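Long-range contacts in formyltransferase (Francisella tularensis subsp. tularensis, PDB 4NV1), which belongs to the formyltransferase family, pairing an alpha/beta domain with a smaller C-terminal domain, and holds dTDP-4-amino-4,6-dideoxyglucose in a pocket: residues K4-V9 / N27-D32; I55-N60 / S76-P81; P106-I111 / R213-P218. One frame throughout, in Å; residues are numbered along the deposited sequence.

The three contacts follow in series along the chain. Contact 1 pairs two neighbouring parallel strands, 4-9 and 29-35, of the seven-stranded mixed sheet. The loop of contact 2 lies by the C-terminal end of strand 4-9, the two contact centres being about 18 Å apart, and they touch where Phe7 and Val9 pack against Phe80. Contact 3 sits across the chain's centre from both, about 34 Å from contact 1 and about 27 Å from contact 2, centre to centre, and joins helix 106-113 to the end of helix 205-214. Contacts 2 and 3 reach the sugar and nucleoside ends of the same bound dTDP-4-amino-4,6-dideoxyglucose, whose pocket is thus lined from both sides of that centre.

Contact 1 (K4-V9 / N27-D32); sequences KKIFVV and NDVQVD
Ile6 and Val31 sit side by side on two parallel strands, their CB atoms 4.1 Å apart, and this is the close-packed side of the contact. The CD1 of Ile6 reaches back along the partner strand and rests against both methyls of Val29, 3.8 Å from CG1. Further on, Val8 CG2 meets Val31 CG2 at 4.0 Å; with Val31 CG1 held between the backbone N and the carbonyl carbon (chi1 46°), CG2 is left anti to N, on the side of Val8. Helix 13-24 covers this layer through Ile23 and Phe19, with Leu170 of helix 147-170 closing in on Ile6 and Val29. Strand 4-9, helix 13-24 and strand 29-35 form a beta-alpha-beta unit, the opening crossover of the mixed sheet. The backbones are stitched by Gln30 N to Lys4 O, 2.8 Å, Ile6 N to Gln30 O, Asp32 N to Ile6 O and Val8 N to Asp32 O, stretched to 3.2 Å. Lys4 N adds a weak bond to Asp28 O. The other face, with Lys5, Gln30 and Asp32, is looser and polar. Lys5 CG lies 3.9 Å from Gln30 OE1; beyond it, bends at chi2 and chi3 carry the amine toward Asp32, where NZ to OD2 is a long salt bridge at 3.7 Å, the position of that oxygen somewhat doubtful. Phe7 shares this face but sends its ring off to an edge-to-face contact with Tyr68.

Contact 2 (I55-N60 / S76-P81); sequences IDMKKN and SKQLFP. With 0FX (dTDP-4-amino-4,6-dideoxyglucose), chain I.
Met57 and Phe80 bring the two backbones to 6.2 Å between CA atoms, where the first turn of helix 57-60 meets an irregular loop; the run 55-58 and the loop run 78-81 head 58° apart. The side chain of Gln78 spans the gap. Its amide grips the backbone on both sides of Asp56: NE2 donates to Ile55 O at 2.8 Å, nearly straight and with the acceptor almost in the amide plane, while OE1 receives Met57 N at 2.8 Å from a donor tilted 29° out of the carbonyl plane. Two bonds to the main chain fix the rotation of the amide, and the chain beyond CG is fully extended (chi2 -180°), giving it the length to get there. Met57 CB and CG lie against the same OE1, the two side chains crossing at about a right angle. In this formyltransferase domain the loop 76-81 follows strand 70-74 and leads into helix 82-87, with Pro81 at the N-cap of that helix. The opposing helix has its own cap, Asp56 OD2 taking Lys59 N at 2.7 Å from above the carboxylate plane. Bends at chi2 and chi3 of Met57 fold its methyl back over one face of the Phe80 ring, CE standing 3.8 Å above the plane and displaced toward the rim, a CH-pi contact; SD approaches obliquely, adding a Met-aromatic contact. The same methyl reaches Pro81 CD, and Pro81 CG rests 3.2 Å from Met57 O. Leu84 of helix 82-87 also packs on Met57. At the other end of the loop, Ser76 OG donates to Gln78 O on an in-plane lone pair, and Lys77 NZ hydrogen-bonds to O2G of the sugar of dTDP-4-amino-4,6-dideoxyglucose at 3.2 Å.

Contact 3 (P106-I111 / R213-P218); sequences PQVFSI and RAMTHP. With 0FX (dTDP-4-amino-4,6-dideoxyglucose), chain I.
A chi1 of -76° sets CG2 of Ile111 anti to its backbone N, pointing at Arg213, and a chi1 of 177° does the same for CG1 of Val108, which turns to Ala214. The small side chain of Ala214 lets the backbones come close: its CB is 3.6 Å from Ile111 CB and 3.8 Å from Val108 CG1, and Val108 CG2 touches Ala214 O. Met215 SD borders the same valine, while Ile111 CG2 lies centrally over one face of the Arg213 guanidinium, 4.1 Å above its plane. That group is held by Asp210 in a salt bridge and by the carbonyls of Glu145 and Asn142. Helix 106-113, from the formyltransferase family region, here packs on the end of helix 205-214, from the C-terminal family region, and the seam leads into the ligand pocket. Gln107 NE2 gives an almost straight hydrogen bond to O3 of dTDP-4-amino-4,6-dideoxyglucose, 2.9 Å, and is also bonded to Ser147 OG, as is His217 ND1. Gln107 NE2 lies at the edge of the His217 ring, near its plane, and ligand C1 stands 3.5 Å above the centre of one face.

Contact 1 (K4-V9 / N27-D32)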
loop_
_atom_site.group_PDB
_atom_site.type_symbol
_atom_site.label_atom_id
_atom_site.label_comp_id
_atom_site.label_asym_id
_atom_site.label_seq_id
_atom_site.Cartn_x
_atom_site.Cartn_y
_atom_site.Cartn_z
ATOM N N LYS A 4 -12.607 -40.239 -25.435
ATOM C CA LYS A 4 -13.195 -38.906 -25.493
ATOM C C LYS A 4 -12.226 -37.894 -26.070
ATOM O O LYS A 4 -11.035 -37.961 -25.827
ATOM C CB LYS A 4 -13.684 -38.437 -24.124
ATOM C CG LYS A 4 -14.807 -39.292 -23.540
ATOM C CD LYS A 4 -14.355 -40.061 -22.298
ATOM C CE LYS A 4 -15.054 -41.398 -22.094
ATOM N NZ LYS A 4 -14.104 -42.507 -22.391
ATOM N N LYS A 5 -12.772 -36.970 -26.844
ATOM C CA LYS A 5 -11.989 -35.970 -27.536
ATOM C C LYS A 5 -12.449 -34.649 -26.970
ATOM O O LYS A 5 -13.633 -34.348 -27.014
ATOM C CB LYS A 5 -12.235 -35.971 -29.047
ATOM C CG LYS A 5 -11.310 -36.901 -29.851
ATOM C CD LYS A 5 -10.653 -36.241 -31.073
ATOM C CE LYS A 5 -9.520 -35.258 -30.733
ATOM N NZ LYS A 5 -9.096 -34.494 -31.938
ATOM N N ILE A 6 -11.499 -33.841 -26.534
ATOM C CA ILE A 6 -11.762 -32.669 -25.706
ATOM C C ILE A 6 -11.045 -31.436 -26.213
ATOM O O ILE A 6 -9.848 -31.506 -26.586
ATOM C CB ILE A 6 -11.286 -32.974 -24.276
ATOM C CG1 ILE A 6 -12.039 -34.205 -23.756
ATOM C CG2 ILE A 6 -11.544 -31.788 -23.350
ATOM C CD1 ILE A 6 -11.454 -34.787 -22.494
ATOM N N PHE A 7 -11.738 -30.304 -26.167
ATOM C CA PHE A 7 -11.051 -29.023 -26.298
ATOM C C PHE A 7 -11.182 -28.179 -25.025
ATOM O O PHE A 7 -12.215 -28.158 -24.333
ATOM C CB PHE A 7 -11.470 -28.265 -27.554
ATOM C CG PHE A 7 -12.830 -27.649 -27.500
ATOM C CD1 PHE A 7 -13.964 -28.374 -27.832
ATOM C CD2 PHE A 7 -12.988 -26.325 -27.160
ATOM C CE1 PHE A 7 -15.236 -27.829 -27.811
ATOM C CE2 PHE A 7 -14.253 -25.766 -27.119
ATOM C CZ PHE A 7 -15.378 -26.507 -27.447
ATOM N N VAL A 8 -10.119 -27.430 -24.764
ATOM C CA VAL A 8 -9.973 -26.586 -23.601
ATOM C C VAL A 8 -9.488 -25.263 -24.104
ATOM O O VAL A 8 -8.411 -25.192 -24.664
ATOM C CB VAL A 8 -8.928 -27.200 -22.692
ATOM C CG1 VAL A 8 -8.476 -26.250 -21.576
ATOM C CG2 VAL A 8 -9.461 -28.507 -22.169
ATOM N N VAL A 9 -10.313 -24.248 -23.908
ATOM C CA VAL A 9 -9.979 -22.868 -24.129
ATOM C C VAL A 9 -9.621 -22.080 -22.860
ATOM O O VAL A 9 -10.411 -22.016 -21.895
ATOM C CB VAL A 9 -11.166 -22.216 -24.750
ATOM C CG1 VAL A 9 -10.739 -20.885 -25.326
ATOM C CG2 VAL A 9 -11.774 -23.140 -25.786
ATOM N N ASN A 27 -6.949 -41.629 -18.595
ATOM C CA ASN A 27 -7.076 -42.505 -19.754
ATOM C C ASN A 27 -8.141 -42.022 -20.709
ATOM O O ASN A 27 -9.160 -41.401 -20.336
ATOM C CB ASN A 27 -7.465 -43.935 -19.341
ATOM C CG ASN A 27 -6.437 -44.582 -18.438
ATOM O OD1 ASN A 27 -6.792 -45.232 -17.453
ATOM N ND2 ASN A 27 -5.157 -44.350 -18.732
ATOM N N ASP A 28 -7.918 -42.397 -21.956
ATOM C CA ASP A 28 -8.982 -42.550 -22.945
ATOM C C ASP A 28 -9.458 -41.180 -23.376
ATOM O O ASP A 28 -10.568 -41.036 -23.866
ATOM C CB ASP A 28 -10.145 -43.414 -22.433
ATOM C CG ASP A 28 -9.759 -44.878 -22.252
ATOM O OD1 ASP A 28 -8.707 -45.285 -22.794
ATOM O OD2 ASP A 28 -10.524 -45.624 -21.597
ATOM N N VAL A 29 -8.543 -40.225 -23.234
ATOM C CA VAL A 29 -8.763 -38.829 -23.463
ATOM C C VAL A 29 -7.770 -38.274 -24.448
ATOM O O VAL A 29 -6.568 -38.383 -24.256
ATOM C CB VAL A 29 -8.551 -38.092 -22.144
ATOM C CG1 VAL A 29 -8.175 -36.648 -22.368
ATOM C CG2 VAL A 29 -9.835 -38.192 -21.331
ATOM N N GLN A 30 -8.279 -37.551 -25.432
ATOM C CA GLN A 30 -7.386 -36.776 -26.288
ATOM C C GLN A 30 -7.796 -35.339 -26.112
ATOM O O GLN A 30 -8.977 -35.044 -26.045
ATOM C CB GLN A 30 -7.509 -37.178 -27.784
ATOM C CG GLN A 30 -7.753 -38.676 -28.037
ATOM C CD GLN A 30 -7.747 -39.058 -29.520
ATOM O OE1 GLN A 30 -8.647 -39.745 -30.006
ATOM N NE2 GLN A 30 -6.745 -38.581 -30.245
ATOM N N VAL A 31 -6.859 -34.407 -26.091
ATOM C CA VAL A 31 -7.271 -33.031 -25.830
ATOM C C VAL A 31 -6.464 -32.039 -26.672
ATOM O O VAL A 31 -5.250 -32.104 -26.587
ATOM C CB VAL A 31 -7.154 -32.724 -24.313
ATOM C CG1 VAL A 31 -5.841 -33.193 -23.714
ATOM C CG2 VAL A 31 -7.221 -31.245 -24.064
ATOM N N ASP A 32 -7.112 -31.140 -27.416
ATOM C CA ASP A 32 -6.472 -29.943 -27.964
ATOM C C ASP A 32 -6.744 -28.694 -27.142
ATOM O O ASP A 32 -7.858 -28.476 -26.692
ATOM C CB ASP A 32 -6.966 -29.671 -29.388
ATOM C CG ASP A 32 -6.802 -30.884 -30.286
ATOM O OD1 ASP A 32 -5.818 -31.595 -30.046
ATOM O OD2 ASP A 32 -7.671 -31.194 -31.129
#

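Contact 2 (I55-N60 / S76-P81)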
loop_
_atom_site.group_PDB
_atom_site.type_symbol
_atom_site.label_atom_id
_atom_site.label_comp_id
_atom_site.label_asym_id
_atom_site.label_seq_id
_atom_site.Cartn_x
_atom_site.Cartn_y
_atom_site.Cartn_z
ATOM N N ILE A 55 -7.187 -19.010 -31.598
ATOM C CA ILE A 55 -8.406 -19.236 -32.343
ATOM C C ILE A 55 -9.295 -18.042 -32.126
ATOM O O ILE A 55 -9.345 -17.457 -31.037
ATOM C CB ILE A 55 -9.154 -20.509 -31.866
ATOM C CG1 ILE A 55 -10.371 -20.818 -32.708
ATOM C CG2 ILE A 55 -9.737 -20.389 -30.462
ATOM C CD1 ILE A 55 -10.729 -22.289 -32.630
ATOM N N ASP A 56 -10.052 -17.724 -33.159
ATOM C CA ASP A 56 -11.061 -16.701 -33.100
ATOM C C ASP A 56 -12.334 -17.492 -32.886
ATOM O O ASP A 56 -12.816 -18.141 -33.815
ATOM C CB ASP A 56 -11.088 -15.934 -34.429
ATOM C CG ASP A 56 -12.016 -14.742 -34.393
ATOM O OD1 ASP A 56 -11.511 -13.638 -34.690
ATOM O OD2 ASP A 56 -13.214 -14.908 -34.059
ATOM N N MET A 57 -12.859 -17.464 -31.663
ATOM C CA MET A 57 -14.045 -18.235 -31.376
ATOM C C MET A 57 -15.218 -17.533 -32.020
ATOM O O MET A 57 -16.196 -18.201 -32.371
ATOM C CB MET A 57 -14.317 -18.376 -29.867
ATOM C CG MET A 57 -13.325 -19.245 -29.126
ATOM S SD MET A 57 -13.373 -21.021 -29.473
ATOM C CE MET A 57 -15.109 -21.322 -29.256
ATOM N N LYS A 58 -15.153 -16.210 -32.167
ATOM C CA LYS A 58 -16.319 -15.490 -32.698
ATOM C C LYS A 58 -16.617 -15.898 -34.136
ATOM O O LYS A 58 -17.779 -16.183 -34.491
ATOM C CB LYS A 58 -16.135 -13.980 -32.664
ATOM C CG LYS A 58 -17.459 -13.232 -32.793
ATOM C CD LYS A 58 -17.254 -11.755 -33.097
ATOM C CE LYS A 58 -16.376 -11.078 -32.060
ATOM N NZ LYS A 58 -16.928 -11.366 -30.706
ATOM N N LYS A 59 -15.542 -15.881 -34.927
ATOM C CA LYS A 59 -15.536 -16.346 -36.306
ATOM C C LYS A 59 -15.886 -17.824 -36.383
ATOM O O LYS A 59 -16.898 -18.183 -36.967
ATOM C CB LYS A 59 -14.137 -16.245 -36.917
ATOM C CG LYS A 59 -13.679 -14.923 -37.515
ATOM C CD LYS A 59 -12.297 -15.132 -38.139
ATOM C CE LYS A 59 -11.823 -13.984 -39.010
ATOM N NZ LYS A 59 -12.646 -13.893 -40.243
ATOM N N ASN A 60 -15.026 -18.640 -35.772
ATOM C CA ASN A 60 -14.753 -20.032 -36.150
ATOM C C ASN A 60 -15.051 -21.081 -35.060
ATOM O O ASN A 60 -14.704 -22.258 -35.172
ATOM C CB ASN A 60 -13.257 -20.124 -36.483
ATOM C CG ASN A 60 -12.873 -19.270 -37.679
ATOM O OD1 ASN A 60 -13.639 -19.156 -38.623
ATOM N ND2 ASN A 60 -11.698 -18.666 -37.643
ATOM N N SER A 76 -10.868 -17.502 -20.072
ATOM C CA SER A 76 -10.735 -17.595 -21.498
ATOM C C SER A 76 -11.122 -16.187 -21.782
ATOM O O SER A 76 -12.217 -15.817 -21.330
ATOM C CB SER A 76 -11.847 -18.472 -22.093
ATOM O OG SER A 76 -12.185 -18.118 -23.435
ATOM N N LYS A 77 -10.336 -15.475 -22.591
ATOM C CA LYS A 77 -10.785 -14.148 -23.052
ATOM C C LYS A 77 -12.096 -14.135 -23.855
ATOM O O LYS A 77 -12.718 -13.077 -24.002
ATOM C CB LYS A 77 -9.678 -13.432 -23.844
ATOM C CG LYS A 77 -8.411 -13.114 -23.057
ATOM C CD LYS A 77 -7.297 -12.624 -23.985
ATOM C CE LYS A 77 -6.012 -12.190 -23.293
ATOM N NZ LYS A 77 -6.286 -11.296 -22.133
ATOM N N GLN A 78 -12.521 -15.260 -24.431
ATOM C CA GLN A 78 -13.621 -15.226 -25.427
ATOM C C GLN A 78 -14.850 -16.051 -25.068
ATOM O O GLN A 78 -14.719 -17.082 -24.410
ATOM C CB GLN A 78 -13.161 -15.771 -26.792
ATOM C CG GLN A 78 -11.685 -15.596 -27.111
ATOM C CD GLN A 78 -11.251 -16.140 -28.464
ATOM O OE1 GLN A 78 -11.927 -15.966 -29.489
ATOM N NE2 GLN A 78 -10.117 -16.810 -28.470
ATOM N N LEU A 79 -15.999 -15.632 -25.586
ATOM C CA LEU A 79 -17.260 -16.353 -25.436
ATOM C C LEU A 79 -17.580 -17.259 -26.622
ATOM O O LEU A 79 -17.359 -16.911 -27.798
ATOM C CB LEU A 79 -18.398 -15.359 -25.331
ATOM C CG LEU A 79 -18.122 -14.281 -24.272
ATOM C CD1 LEU A 79 -18.966 -13.045 -24.557
ATOM C CD2 LEU A 79 -18.322 -14.854 -22.872
ATOM N N PHE A 80 -18.154 -18.411 -26.271
ATOM C CA PHE A 80 -18.353 -19.519 -27.175
ATOM C C PHE A 80 -19.635 -19.183 -27.920
ATOM O O PHE A 80 -20.589 -18.689 -27.318
ATOM C CB PHE A 80 -18.557 -20.841 -26.409
ATOM C CG PHE A 80 -17.320 -21.506 -25.843
ATOM C CD1 PHE A 80 -16.150 -20.835 -25.544
ATOM C CD2 PHE A 80 -17.385 -22.839 -25.529
ATOM C CE1 PHE A 80 -15.056 -21.498 -24.996
ATOM C CE2 PHE A 80 -16.333 -23.501 -24.958
ATOM C CZ PHE A 80 -15.149 -22.832 -24.707
ATOM N N PRO A 81 -19.672 -19.430 -29.237
ATOM C CA PRO A 81 -20.887 -19.252 -30.032
ATOM C C PRO A 81 -22.069 -20.089 -29.580
ATOM O O PRO A 81 -21.887 -21.131 -28.985
ATOM C CB PRO A 81 -20.465 -19.695 -31.430
ATOM C CG PRO A 81 -19.013 -19.358 -31.472
ATOM C CD PRO A 81 -18.457 -19.423 -30.069
HETATM O O4P 0FX I . -9.132 -13.972 -15.275
HETATM P P2 0FX I . -7.977 -13.927 -16.309
HETATM O O3P 0FX I . -6.673 -14.695 -16.259
HETATM O O1G 0FX I . -8.472 -13.392 -17.722
HETATM C C1G 0FX I . -9.328 -14.160 -18.535
HETATM C C2G 0FX I . -9.567 -13.172 -19.666
HETATM O O2G 0FX I . -8.362 -12.498 -20.042
HETATM C C3G 0FX I . -10.595 -12.125 -19.284
HETATM O O3G 0FX I . -10.821 -11.434 -20.531
HETATM C C4G 0FX I . -11.829 -12.840 -18.699
HETATM N N4A 0FX I . -12.919 -11.925 -18.391
HETATM C C5G 0FX I . -11.498 -13.679 -17.459
HETATM C C6G 0FX I . -12.724 -14.420 -16.939
HETATM O O5G 0FX I . -10.497 -14.622 -17.845
HETATM O OPP 0FX I . -6.964 -12.697 -16.261
HETATM P P 0FX I . -7.101 -11.130 -16.087
HETATM O O1P 0FX I . -7.610 -10.361 -17.289
HETATM O O2P 0FX I . -5.720 -11.066 -15.447
HETATM O O5 0FX I . -8.001 -10.794 -14.791
HETATM C C5 0FX I . -7.611 -11.389 -13.547
HETATM C C4 0FX I . -7.841 -10.452 -12.375
HETATM O O4 0FX I . -6.859 -9.432 -12.390
HETATM C C3 0FX I . -9.151 -9.724 -12.353
HETATM O O3 0FX I . -10.155 -10.410 -11.590
HETATM C C2 0FX I . -8.831 -8.459 -11.554
HETATM C C1 0FX I . -7.366 -8.208 -11.911
HETATM N N11 0FX I . -7.274 -7.084 -12.848
HETATM C C61 0FX I . -7.289 -7.318 -14.178
HETATM C C51 0FX I . -7.222 -6.262 -15.061
HETATM C C5A 0FX I . -7.279 -6.383 -16.571
HETATM C C21 0FX I . -7.166 -5.830 -12.363
HETATM O O21 0FX I . -7.101 -5.569 -11.042
HETATM N N31 0FX I . -7.040 -4.771 -13.169
HETATM C C41 0FX I . -7.069 -5.020 -14.496
HETATM O O41 0FX I . -7.008 -4.029 -15.378
#

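Contact 3 (P106-I111 / R213-P218)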
loop_
_atom_site.group_PDB
_atom_site.type_symbol
_atom_site.label_atom_id
_atom_site.label_comp_id
_atom_site.label_asym_id
_atom_site.label_seq_id
_atom_site.Cartn_x
_atom_site.Cartn_y
_atom_site.Cartn_z
ATOM N N PRO A 106 -15.666 -10.503 -10.351
ATOM C CA PRO A 106 -16.579 -10.949 -9.282
ATOM C C PRO A 106 -16.007 -10.712 -7.927
ATOM O O PRO A 106 -16.707 -10.144 -7.077
ATOM C CB PRO A 106 -16.797 -12.431 -9.560
ATOM C CG PRO A 106 -15.764 -12.812 -10.597
ATOM C CD PRO A 106 -15.385 -11.577 -11.330
ATOM N N GLN A 107 -14.735 -11.054 -7.721
ATOM C CA GLN A 107 -14.152 -10.857 -6.403
ATOM C C GLN A 107 -14.041 -9.370 -5.992
ATOM O O GLN A 107 -14.266 -9.019 -4.828
ATOM C CB GLN A 107 -12.850 -11.644 -6.147
ATOM C CG GLN A 107 -11.568 -10.991 -6.667
ATOM C CD GLN A 107 -11.519 -10.984 -8.143
ATOM O OE1 GLN A 107 -12.350 -11.622 -8.803
ATOM N NE2 GLN A 107 -10.502 -10.327 -8.710
ATOM N N VAL A 108 -13.792 -8.483 -6.950
ATOM C CA VAL A 108 -13.770 -7.072 -6.630
ATOM C C VAL A 108 -15.129 -6.657 -6.102
ATOM O O VAL A 108 -15.243 -6.102 -5.001
ATOM C CB VAL A 108 -13.379 -6.203 -7.813
ATOM C CG1 VAL A 108 -13.462 -4.746 -7.419
ATOM C CG2 VAL A 108 -11.982 -6.537 -8.314
ATOM N N PHE A 109 -16.156 -6.929 -6.873
ATOM C CA PHE A 109 -17.534 -6.601 -6.471
ATOM C C PHE A 109 -17.906 -7.282 -5.153
ATOM O O PHE A 109 -18.610 -6.689 -4.380
ATOM C CB PHE A 109 -18.535 -6.936 -7.605
ATOM C CG PHE A 109 -18.502 -5.938 -8.700
ATOM C CD1 PHE A 109 -17.643 -6.088 -9.757
ATOM C CD2 PHE A 109 -19.284 -4.807 -8.620
ATOM C CE1 PHE A 109 -17.561 -5.104 -10.717
ATOM C CE2 PHE A 109 -19.180 -3.816 -9.544
ATOM C CZ PHE A 109 -18.354 -4.002 -10.636
ATOM N N SER A 110 -17.405 -8.468 -4.849
ATOM C CA SER A 110 -17.783 -9.134 -3.615
ATOM C C SER A 110 -17.154 -8.439 -2.430
ATOM O O SER A 110 -17.785 -8.293 -1.367
ATOM C CB SER A 110 -17.518 -10.663 -3.591
ATOM O OG SER A 110 -18.451 -11.475 -4.306
ATOM N N ILE A 111 -15.949 -7.918 -2.607
ATOM C CA ILE A 111 -15.267 -7.299 -1.480
ATOM C C ILE A 111 -16.031 -6.071 -1.081
ATOM O O ILE A 111 -16.146 -5.714 0.118
ATOM C CB ILE A 111 -13.760 -6.989 -1.795
ATOM C CG1 ILE A 111 -12.903 -8.251 -1.744
ATOM C CG2 ILE A 111 -13.212 -6.080 -0.702
ATOM C CD1 ILE A 111 -11.565 -8.137 -2.472
ATOM N N ARG A 213 -9.009 -1.990 -0.899
ATOM C CA ARG A 213 -8.564 -3.346 -1.065
ATOM C C ARG A 213 -9.194 -4.118 -2.226
ATOM O O ARG A 213 -8.494 -4.921 -2.901
ATOM C CB ARG A 213 -8.533 -4.126 0.249
ATOM C CG ARG A 213 -9.898 -4.635 0.728
ATOM C CD ARG A 213 -9.854 -4.932 2.199
ATOM N NE ARG A 213 -11.130 -5.289 2.815
ATOM C CZ ARG A 213 -11.488 -6.535 3.118
ATOM N NH1 ARG A 213 -10.749 -7.547 2.754
ATOM N NH2 ARG A 213 -12.639 -6.787 3.749
ATOM N N ALA A 214 -10.454 -3.830 -2.534
ATOM C CA ALA A 214 -11.110 -4.496 -3.667
ATOM C C ALA A 214 -10.447 -4.065 -4.986
ATOM O O ALA A 214 -10.426 -4.796 -5.955
ATOM C CB ALA A 214 -12.588 -4.142 -3.749
ATOM N N MET A 215 -9.910 -2.845 -5.023
ATOM C CA MET A 215 -9.238 -2.311 -6.200
ATOM C C MET A 215 -7.727 -2.517 -6.294
ATOM O O MET A 215 -7.117 -2.050 -7.269
ATOM C CB MET A 215 -9.528 -0.806 -6.306
ATOM C CG MET A 215 -10.978 -0.400 -6.464
ATOM S SD MET A 215 -11.831 -0.981 -7.931
ATOM C CE MET A 215 -11.313 0.188 -9.149
ATOM N N THR A 216 -7.175 -3.272 -5.351
ATOM C CA THR A 216 -5.779 -3.588 -5.255
ATOM C C THR A 216 -5.464 -5.019 -5.674
ATOM O O THR A 216 -5.896 -6.014 -5.056
ATOM C CB THR A 216 -5.190 -3.271 -3.849
ATOM O OG1 THR A 216 -5.476 -1.903 -3.478
ATOM C CG2 THR A 216 -3.700 -3.504 -3.859
ATOM N N HIS A 217 -4.744 -5.093 -6.793
ATOM C CA HIS A 217 -4.444 -6.339 -7.470
ATOM C C HIS A 217 -3.146 -6.114 -8.288
ATOM O O HIS A 217 -3.264 -5.802 -9.474
ATOM C CB HIS A 217 -5.612 -6.720 -8.367
ATOM C CG HIS A 217 -5.623 -8.167 -8.772
ATOM N ND1 HIS A 217 -6.693 -9.006 -8.536
ATOM C CD2 HIS A 217 -4.681 -8.933 -9.379
ATOM C CE1 HIS A 217 -6.406 -10.219 -8.962
ATOM N NE2 HIS A 217 -5.189 -10.203 -9.477
ATOM N N PRO A 218 -1.964 -6.262 -7.643
ATOM C CA PRO A 218 -0.737 -6.078 -8.415
ATOM C C PRO A 218 -0.763 -7.040 -9.604
ATOM O O PRO A 218 -1.259 -8.155 -9.497
ATOM C CB PRO A 218 0.374 -6.450 -7.441
ATOM C CG PRO A 218 -0.191 -6.264 -6.106
ATOM C CD PRO A 218 -1.666 -6.617 -6.243
HETATM O O4P 0FX I . -9.132 -13.972 -15.275
HETATM P P2 0FX I . -7.977 -13.927 -16.309
HETATM O O3P 0FX I . -6.673 -14.695 -16.259
HETATM O O1G 0FX I . -8.472 -13.392 -17.722
HETATM C C1G 0FX I . -9.328 -14.160 -18.535
HETATM C C2G 0FX I . -9.567 -13.172 -19.666
HETATM O O2G 0FX I . -8.362 -12.498 -20.042
HETATM C C3G 0FX I . -10.595 -12.125 -19.284
HETATM O O3G 0FX I . -10.821 -11.434 -20.531
HETATM C C4G 0FX I . -11.829 -12.840 -18.699
HETATM N N4A 0FX I . -12.919 -11.925 -18.391
HETATM C C5G 0FX I . -11.498 -13.679 -17.459
HETATM C C6G 0FX I . -12.724 -14.420 -16.939
HETATM O O5G 0FX I . -10.497 -14.622 -17.845
HETATM O OPP 0FX I . -6.964 -12.697 -16.261
HETATM P P 0FX I . -7.101 -11.130 -16.087
HETATM O O1P 0FX I . -7.610 -10.361 -17.289
HETATM O O2P 0FX I . -5.720 -11.066 -15.447
HETATM O O5 0FX I . -8.001 -10.794 -14.791
HETATM C C5 0FX I . -7.611 -11.389 -13.547
HETATM C C4 0FX I . -7.841 -10.452 -12.375
HETATM O O4 0FX I . -6.859 -9.432 -12.390
HETATM C C3 0FX I . -9.151 -9.724 -12.353
HETATM O O3 0FX I . -10.155 -10.410 -11.590
HETATM C C2 0FX I . -8.831 -8.459 -11.554
HETATM C C1 0FX I . -7.366 -8.208 -11.911
HETATM N N11 0FX I . -7.274 -7.084 -12.848
HETATM C C61 0FX I . -7.289 -7.318 -14.178
HETATM C C51 0FX I . -7.222 -6.262 -15.061
HETATM C C5A 0FX I . -7.279 -6.383 -16.571
HETATM C C21 0FX I . -7.166 -5.830 -12.363
HETATM O O21 0FX I . -7.101 -5.569 -11.042
HETATM N N31 0FX I . -7.040 -4.771 -13.169
HETATM C C41 0FX I . -7.069 -5.020 -14.496
HETATM O O41 0FX I . -7.008 -4.029 -15.378
#